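Local coordinates for transcription termination factor FttA (Methanosarcina mazei, PDB 2XR1), which probably terminates transcription in this archaeon by cleaving nascent RNA at the exit channel of RNA polymerase, as a homodimeric zinc-dependent nuclease, at residues 162-165 with 166-169; 260-263 with 264-267; 430-433 with 434-438. All coordinates share one frame; numbering follows the deposited sequence.

Interaction 1: 162-165 with 166-169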
loop_
_atom_site.group_PDB
_atom_site.type_symbol
_atom_site.label_atom_id
_atom_site.label_comp_id
_atom_site.label_asym_id
_atom_site.label_seq_id
_atom_site.Cartn_x
_atom_site.Cartn_y
_atom_site.Cartn_z
ATOM N N ARG B 162 1.613 -20.671 26.535
ATOM C CA ARG B 162 0.793 -19.470 26.690
ATOM C C ARG B 162 1.522 -18.358 27.432
ATOM O O ARG B 162 1.569 -17.228 26.966
ATOM C CB ARG B 162 -0.480 -19.805 27.460
ATOM C CG ARG B 162 -1.320 -18.617 27.847
ATOM C CD ARG B 162 -1.831 -17.920 26.648
ATOM N NE ARG B 162 -2.895 -16.967 26.974
ATOM C CZ ARG B 162 -3.644 -16.348 26.070
ATOM N NH1 ARG B 162 -3.450 -16.565 24.777
ATOM N NH2 ARG B 162 -4.579 -15.490 26.456
ATOM N N LYS B 163 2.073 -18.686 28.597
ATOM C CA LYS B 163 2.865 -17.736 29.364
ATOM C C LYS B 163 4.025 -17.202 28.519
ATOM O O LYS B 163 4.333 -16.012 28.545
ATOM C CB LYS B 163 3.368 -18.365 30.661
ATOM C CG LYS B 163 4.147 -17.392 31.542
ATOM C CD LYS B 163 4.745 -18.060 32.786
ATOM C CE LYS B 163 5.740 -17.160 33.536
ATOM N NZ LYS B 163 6.472 -17.936 34.616
ATOM N N GLU B 164 4.636 -18.072 27.732
ATOM C CA GLU B 164 5.757 -17.662 26.911
ATOM C C GLU B 164 5.350 -16.766 25.762
ATOM O O GLU B 164 6.060 -15.819 25.444
ATOM C CB GLU B 164 6.506 -18.891 26.407
ATOM C CG GLU B 164 7.875 -18.593 25.802
ATOM C CD GLU B 164 8.871 -17.879 26.785
ATOM O OE1 GLU B 164 9.307 -18.498 27.816
ATOM O OE2 GLU B 164 9.206 -16.685 26.495
ATOM N N ILE B 165 4.207 -17.052 25.142
ATOM C CA ILE B 165 3.674 -16.206 24.089
ATOM C C ILE B 165 3.269 -14.848 24.654
ATOM O O ILE B 165 3.428 -13.848 23.978
ATOM C CB ILE B 165 2.427 -16.838 23.438
ATOM C CG1 ILE B 165 2.780 -18.098 22.689
ATOM C CG2 ILE B 165 1.717 -15.865 22.447
ATOM C CD1 ILE B 165 1.618 -18.995 22.535
ATOM N N LEU B 166 2.713 -14.796 25.866
ATOM C CA LEU B 166 2.386 -13.509 26.481
ATOM C C LEU B 166 3.647 -12.695 26.746
ATOM O O LEU B 166 3.647 -11.482 26.539
ATOM C CB LEU B 166 1.575 -13.663 27.775
ATOM C CG LEU B 166 0.105 -14.140 27.657
ATOM C CD1 LEU B 166 -0.600 -14.020 28.979
ATOM C CD2 LEU B 166 -0.669 -13.397 26.609
ATOM N N LYS B 167 4.720 -13.343 27.183
ATOM C CA LYS B 167 5.955 -12.623 27.441
ATOM C C LYS B 167 6.514 -12.021 26.174
ATOM O O LYS B 167 7.083 -10.931 26.207
ATOM C CB LYS B 167 7.023 -13.533 28.011
ATOM C CG LYS B 167 6.919 -13.817 29.474
ATOM C CD LYS B 167 8.199 -14.528 29.957
ATOM C CE LYS B 167 7.893 -15.788 30.753
ATOM N NZ LYS B 167 9.087 -16.695 30.790
ATOM N N THR B 168 6.384 -12.741 25.065
ATOM C CA THR B 168 7.008 -12.311 23.805
ATOM C C THR B 168 6.238 -11.127 23.239
ATOM O O THR B 168 6.804 -10.117 22.850
ATOM C CB THR B 168 7.141 -13.507 22.773
ATOM O OG1 THR B 168 8.037 -14.495 23.313
ATOM C CG2 THR B 168 7.720 -13.040 21.449
ATOM N N VAL B 169 4.934 -11.282 23.212
ATOM C CA VAL B 169 4.020 -10.232 22.787
ATOM C C VAL B 169 4.188 -8.990 23.648
ATOM O O VAL B 169 4.205 -7.870 23.131
ATOM C CB VAL B 169 2.585 -10.733 22.879
ATOM C CG1 VAL B 169 1.624 -9.589 22.763
ATOM C CG2 VAL B 169 2.378 -11.770 21.803
#
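Lys167 reaches back one turn of helix 159-173 to Glu164 and Lys163. Its CB lies 3.6 Å from Glu164 O and close to Lys163 O as well. CG stands beside the backbone N of its own residue (chi1 -80°), which turns the chain back toward the preceding turn and sets CG near Lys163 O. The chain then bends at its third torsion. CE passes across the Lys163 chain and meets Lys163 CE at 3.8 Å, a contact between methylenes. Lys167 NZ ends 3.5 Å from Glu164 OE1, a weak hydrogen bond within an i to i+3 salt bridge. Lys163 NZ is 4.8 Å from Lys167 NZ, and the nearby carboxylate may ease the repulsion between these like charges.

Helix 159-173 lies in the chain between the predicted KH regions and the metallo-beta-lactamase region. Its i to i+4 backbone bonds run from Leu166 N to Arg162 O through Val169 N to Ile165 O. Thr168 adds a side-chain bond, with OG1 3.2 Å from Glu164 O. That oxygen also takes Thr168 N, and the two donors come from opposite faces of its carbonyl plane.

On another flank, Leu166 CD2 sits over the centre of one face of the Arg162 guanidinium, 4.2 Å above the plane. Arg162 NH1 and NH2 bond to Lys306 O and Thr308 O. Ile165 CG2 meets Val169 CG2 at 4.2 Å.

Interaction 2: 260-263 with 264-267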
loop_
_atom_site.group_PDB
_atom_site.type_symbol
_atom_site.label_atom_id
_atom_site.label_comp_id
_atom_site.label_asym_id
_atom_site.label_seq_id
_atom_site.Cartn_x
_atom_site.Cartn_y
_atom_site.Cartn_z
ATOM N N TYR B 260 0.646 -19.264 7.749
ATOM C CA TYR B 260 1.656 -18.571 6.980
ATOM C C TYR B 260 2.709 -17.867 7.830
ATOM O O TYR B 260 3.436 -17.017 7.308
ATOM C CB TYR B 260 0.974 -17.512 6.089
ATOM C CG TYR B 260 0.134 -18.050 4.952
ATOM C CD1 TYR B 260 0.387 -19.304 4.371
ATOM C CD2 TYR B 260 -0.894 -17.289 4.429
ATOM C CE1 TYR B 260 -0.389 -19.777 3.332
ATOM C CE2 TYR B 260 -1.672 -17.744 3.398
ATOM C CZ TYR B 260 -1.433 -18.981 2.858
ATOM O OH TYR B 260 -2.221 -19.407 1.816
ATOM N N GLY B 261 2.773 -18.168 9.127
ATOM C CA GLY B 261 3.895 -17.723 9.978
ATOM C C GLY B 261 3.710 -16.493 10.868
ATOM O O GLY B 261 4.682 -15.959 11.380
ATOM N N TYR B 262 2.474 -16.024 11.029
ATOM C CA TYR B 262 2.157 -15.017 12.026
ATOM C C TYR B 262 2.288 -15.641 13.396
ATOM O O TYR B 262 1.919 -16.811 13.598
ATOM C CB TYR B 262 0.731 -14.508 11.834
ATOM C CG TYR B 262 0.320 -13.431 12.817
ATOM C CD1 TYR B 262 0.997 -12.232 12.889
ATOM C CD2 TYR B 262 -0.748 -13.630 13.685
ATOM C CE1 TYR B 262 0.614 -11.255 13.803
ATOM C CE2 TYR B 262 -1.146 -12.660 14.590
ATOM C CZ TYR B 262 -0.465 -11.480 14.649
ATOM O OH TYR B 262 -0.869 -10.531 15.542
ATOM N N GLU B 263 2.809 -14.857 14.335
ATOM C CA GLU B 263 3.034 -15.334 15.702
ATOM C C GLU B 263 2.762 -14.286 16.811
ATOM O O GLU B 263 3.240 -14.416 17.940
ATOM C CB GLU B 263 4.456 -15.938 15.788
ATOM C CG GLU B 263 4.418 -17.476 15.743
ATOM C CD GLU B 263 5.746 -18.137 15.467
ATOM O OE1 GLU B 263 6.781 -17.436 15.390
ATOM O OE2 GLU B 263 5.768 -19.383 15.333
ATOM N N GLY B 264 1.985 -13.258 16.475
ATOM C CA GLY B 264 1.567 -12.262 17.434
ATOM C C GLY B 264 0.156 -12.559 17.979
ATOM O O GLY B 264 -0.387 -13.654 17.793
ATOM N N PRO B 265 -0.443 -11.570 18.658
ATOM C CA PRO B 265 -1.703 -11.719 19.317
ATOM C C PRO B 265 -2.904 -11.460 18.418
ATOM O O PRO B 265 -2.800 -10.761 17.410
ATOM C CB PRO B 265 -1.640 -10.641 20.360
ATOM C CG PRO B 265 -0.821 -9.576 19.724
ATOM C CD PRO B 265 0.158 -10.243 18.890
ATOM N N VAL B 266 -4.042 -12.039 18.804
ATOM C CA VAL B 266 -5.320 -11.752 18.215
ATOM C C VAL B 266 -6.141 -11.149 19.343
ATOM O O VAL B 266 -6.303 -11.792 20.390
ATOM C CB VAL B 266 -5.996 -13.040 17.729
ATOM C CG1 VAL B 266 -7.353 -12.710 17.170
ATOM C CG2 VAL B 266 -5.138 -13.750 16.737
ATOM N N TYR B 267 -6.632 -9.922 19.173
ATOM C CA TYR B 267 -7.385 -9.232 20.251
ATOM C C TYR B 267 -8.842 -9.200 19.855
ATOM O O TYR B 267 -9.150 -8.820 18.732
ATOM C CB TYR B 267 -6.951 -7.792 20.453
ATOM C CG TYR B 267 -5.577 -7.635 20.977
ATOM C CD1 TYR B 267 -5.310 -7.844 22.307
ATOM C CD2 TYR B 267 -4.545 -7.258 20.139
ATOM C CE1 TYR B 267 -4.032 -7.709 22.808
ATOM C CE2 TYR B 267 -3.253 -7.122 20.615
ATOM C CZ TYR B 267 -3.002 -7.368 21.944
ATOM O OH TYR B 267 -1.735 -7.274 22.413
#
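Tyr262 lays its ring against the backbone of Gly264 and bonds through its hydroxyl to Pro265. This is the tight part of the contact. Gly264 N stands over the centre of one ring face, 3.5 Å above the plane. Further along the ring, Tyr262 CZ comes within 3.5 Å of Gly264 CA, and Tyr262 CE2 lies 3.4 Å from Gly264 O. The peptide therefore covers the ring from its middle to its hydroxyl end. Gly264 has no side chain, and its backbone lies close against the ring.

Tyr262 OH donates to Pro265 O at 2.7 Å. This oxygen lies at the ring edge, in the ring plane. The hydroxyl reaches it at a C=O...O angle of 133°, tilted 28° from the carbonyl plane. CG of Tyr262 is anti to its backbone N (chi1 -179°), which sends the ring forward along the chain and over the next peptides. Pro265 CD touches the same hydroxyl oxygen, Tyr262 OH, at 3.5 Å.

The turn links helix 254-259 to strand 266-268 in the metallo-beta-lactamase region. Gly261, with positive phi, is the C-prime residue of a Schellman motif that ends the helix. Tyr262 then turns inward. Phe258 meets its ring edge-to-face, and Val241 of the neighbouring strand 240-242 also touches it.

The solvent side is looser. Glu263 is exposed and its CB points away from 264-267. Glu263 CB approaches Gly264 N at 3.7 Å, a contact between neighbours in sequence. Glu263 OE2 makes a long, weak ion pair with Lys303 NZ.

Interaction 3: 430-433 with 434-438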
loop_
_atom_site.group_PDB
_atom_site.type_symbol
_atom_site.label_atom_id
_atom_site.label_comp_id
_atom_site.label_asym_id
_atom_site.label_seq_id
_atom_site.Cartn_x
_atom_site.Cartn_y
_atom_site.Cartn_z
ATOM N N VAL B 430 -38.258 -14.003 19.346
ATOM C CA VAL B 430 -39.558 -13.674 18.815
ATOM C C VAL B 430 -40.484 -14.894 18.851
ATOM O O VAL B 430 -41.640 -14.786 19.283
ATOM C CB VAL B 430 -39.427 -13.038 17.416
ATOM C CG1 VAL B 430 -40.742 -13.047 16.689
ATOM C CG2 VAL B 430 -38.923 -11.626 17.573
ATOM N N LEU B 431 -39.969 -16.048 18.427
ATOM C CA LEU B 431 -40.788 -17.265 18.330
ATOM C C LEU B 431 -41.262 -17.738 19.702
ATOM O O LEU B 431 -42.448 -17.942 19.903
ATOM C CB LEU B 431 -40.034 -18.378 17.611
ATOM C CG LEU B 431 -39.787 -18.116 16.124
ATOM C CD1 LEU B 431 -38.754 -19.052 15.593
ATOM C CD2 LEU B 431 -41.052 -18.259 15.314
ATOM N N GLU B 432 -40.357 -17.872 20.663
ATOM C CA GLU B 432 -40.755 -18.346 21.981
ATOM C C GLU B 432 -41.859 -17.474 22.584
ATOM O O GLU B 432 -42.803 -17.989 23.174
ATOM C CB GLU B 432 -39.546 -18.467 22.935
ATOM C CG GLU B 432 -39.378 -17.340 24.033
ATOM C CD GLU B 432 -40.137 -17.622 25.340
ATOM O OE1 GLU B 432 -40.163 -18.784 25.790
ATOM O OE2 GLU B 432 -40.681 -16.669 25.948
ATOM N N GLU B 433 -41.743 -16.164 22.415
ATOM C CA GLU B 433 -42.714 -15.226 22.954
ATOM C C GLU B 433 -44.027 -15.406 22.237
ATOM O O GLU B 433 -45.081 -15.412 22.858
ATOM C CB GLU B 433 -42.228 -13.797 22.754
ATOM C CG GLU B 433 -43.072 -12.728 23.450
ATOM C CD GLU B 433 -42.366 -11.374 23.489
ATOM O OE1 GLU B 433 -42.014 -10.851 22.403
ATOM O OE2 GLU B 433 -42.140 -10.838 24.600
ATOM N N SER B 434 -43.959 -15.572 20.924
ATOM C CA SER B 434 -45.152 -15.667 20.124
ATOM C C SER B 434 -45.924 -16.903 20.502
ATOM O O SER B 434 -47.120 -16.827 20.727
ATOM C CB SER B 434 -44.808 -15.711 18.639
ATOM O OG SER B 434 -43.852 -14.740 18.309
ATOM N N ILE B 435 -45.236 -18.036 20.585
ATOM C CA ILE B 435 -45.879 -19.268 21.037
ATOM C C ILE B 435 -46.431 -19.113 22.448
ATOM O O ILE B 435 -47.524 -19.538 22.732
ATOM C CB ILE B 435 -44.924 -20.478 21.010
ATOM C CG1 ILE B 435 -44.488 -20.769 19.578
ATOM C CG2 ILE B 435 -45.599 -21.689 21.648
ATOM C CD1 ILE B 435 -44.014 -22.135 19.337
ATOM N N ARG B 436 -45.661 -18.487 23.328
ATOM C CA ARG B 436 -46.066 -18.331 24.730
ATOM C C ARG B 436 -47.375 -17.540 24.869
ATOM O O ARG B 436 -48.252 -17.919 25.656
ATOM C CB ARG B 436 -44.931 -17.690 25.529
ATOM C CG ARG B 436 -45.176 -17.611 27.023
ATOM C CD ARG B 436 -43.894 -17.327 27.767
ATOM N NE ARG B 436 -43.209 -16.135 27.272
ATOM C CZ ARG B 436 -43.586 -14.883 27.525
ATOM N NH1 ARG B 436 -44.672 -14.619 28.254
ATOM N NH2 ARG B 436 -42.873 -13.882 27.037
ATOM N N LYS B 437 -47.503 -16.479 24.066
ATOM C CA LYS B 437 -48.706 -15.644 24.030
ATOM C C LYS B 437 -49.761 -16.157 23.045
ATOM O O LYS B 437 -50.670 -15.410 22.681
ATOM C CB LYS B 437 -48.343 -14.206 23.668
ATOM C CG LYS B 437 -47.465 -13.533 24.685
ATOM C CD LYS B 437 -46.623 -12.399 24.083
ATOM C CE LYS B 437 -47.468 -11.132 23.879
ATOM N NZ LYS B 437 -47.104 -10.310 22.652
ATOM N N GLY B 438 -49.652 -17.421 22.629
ATOM C CA GLY B 438 -50.656 -18.058 21.768
ATOM C C GLY B 438 -50.913 -17.306 20.463
ATOM O O GLY B 438 -52.051 -17.205 20.012
#
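Glu432 and Arg436 form a salt bridge one turn apart near the C-terminal end of helix 423-436, in the beta-CASP region. Arg436 NE donates to Glu432 OE2 at 2.9 Å, and the bond is nearly straight, with an N-H...O angle of 168°. OE2 is met on its syn side, with the nitrogen 29° out of the carboxylate plane. On the arginine side, the oxygen lies almost in the guanidinium plane, at its edge. The Arg436 chain bends at its third torsion (chi3 54°), which folds NE back toward the acid. Glu433 completes a three-residue network. Glu433 OE2 is 4.0 Å from Arg436 NH2, a long salt bridge, and the two flat groups are clearly turned against each other. Glu433 has a second cationic partner: its OE1 forms a salt bridge with Arg362 NH1.

Inside the helix, Ser434 returns its hydroxyl to the preceding turn. With OG beside its own backbone N, it donates to Val430 O, as does Ser434 N at 2.9 Å. The hydroxyl bond is modelled very short, so its exact length is doubtful. Gln401 NE2, from helix 393-409, also hydrogen-bonds to Ser434 OG and ties the two helices together.

The backbone bonds continue through Ile435 N to Leu431 O and Lys437 N to Glu433 O. The helix then closes in a Schellman motif, with Gly438 at positive phi as its C-prime residue. Gly438 N bonds to Ile435 O.

Outside the polar network, chain methylenes meet. Glu433 and Lys437 lie side by side and point the same way, with Glu433 CG 3.6 Å from Lys437 CD.

The three contacts follow one another along the chain. Interactions 1 and 2 are neighbours in space, with centres about 12 Å apart. They touch where Val169 CG1 packs on Pro265 CG at 3.9 Å and near Tyr267 OH. Val169 thus packs helix 159-173 against the start of strand 266-268, which belongs to a mixed sheet of the metallo-beta-lactamase region. Interaction 3 lies in the beta-CASP region, on the opposite side of the chain's centre. Its centre is about 49 Å from that of interaction 1 and about 45 Å from that of interaction 2. All three lie away from the zinc sites; interactions 1 and 2 form one neighbourhood, and interaction 3 stands apart.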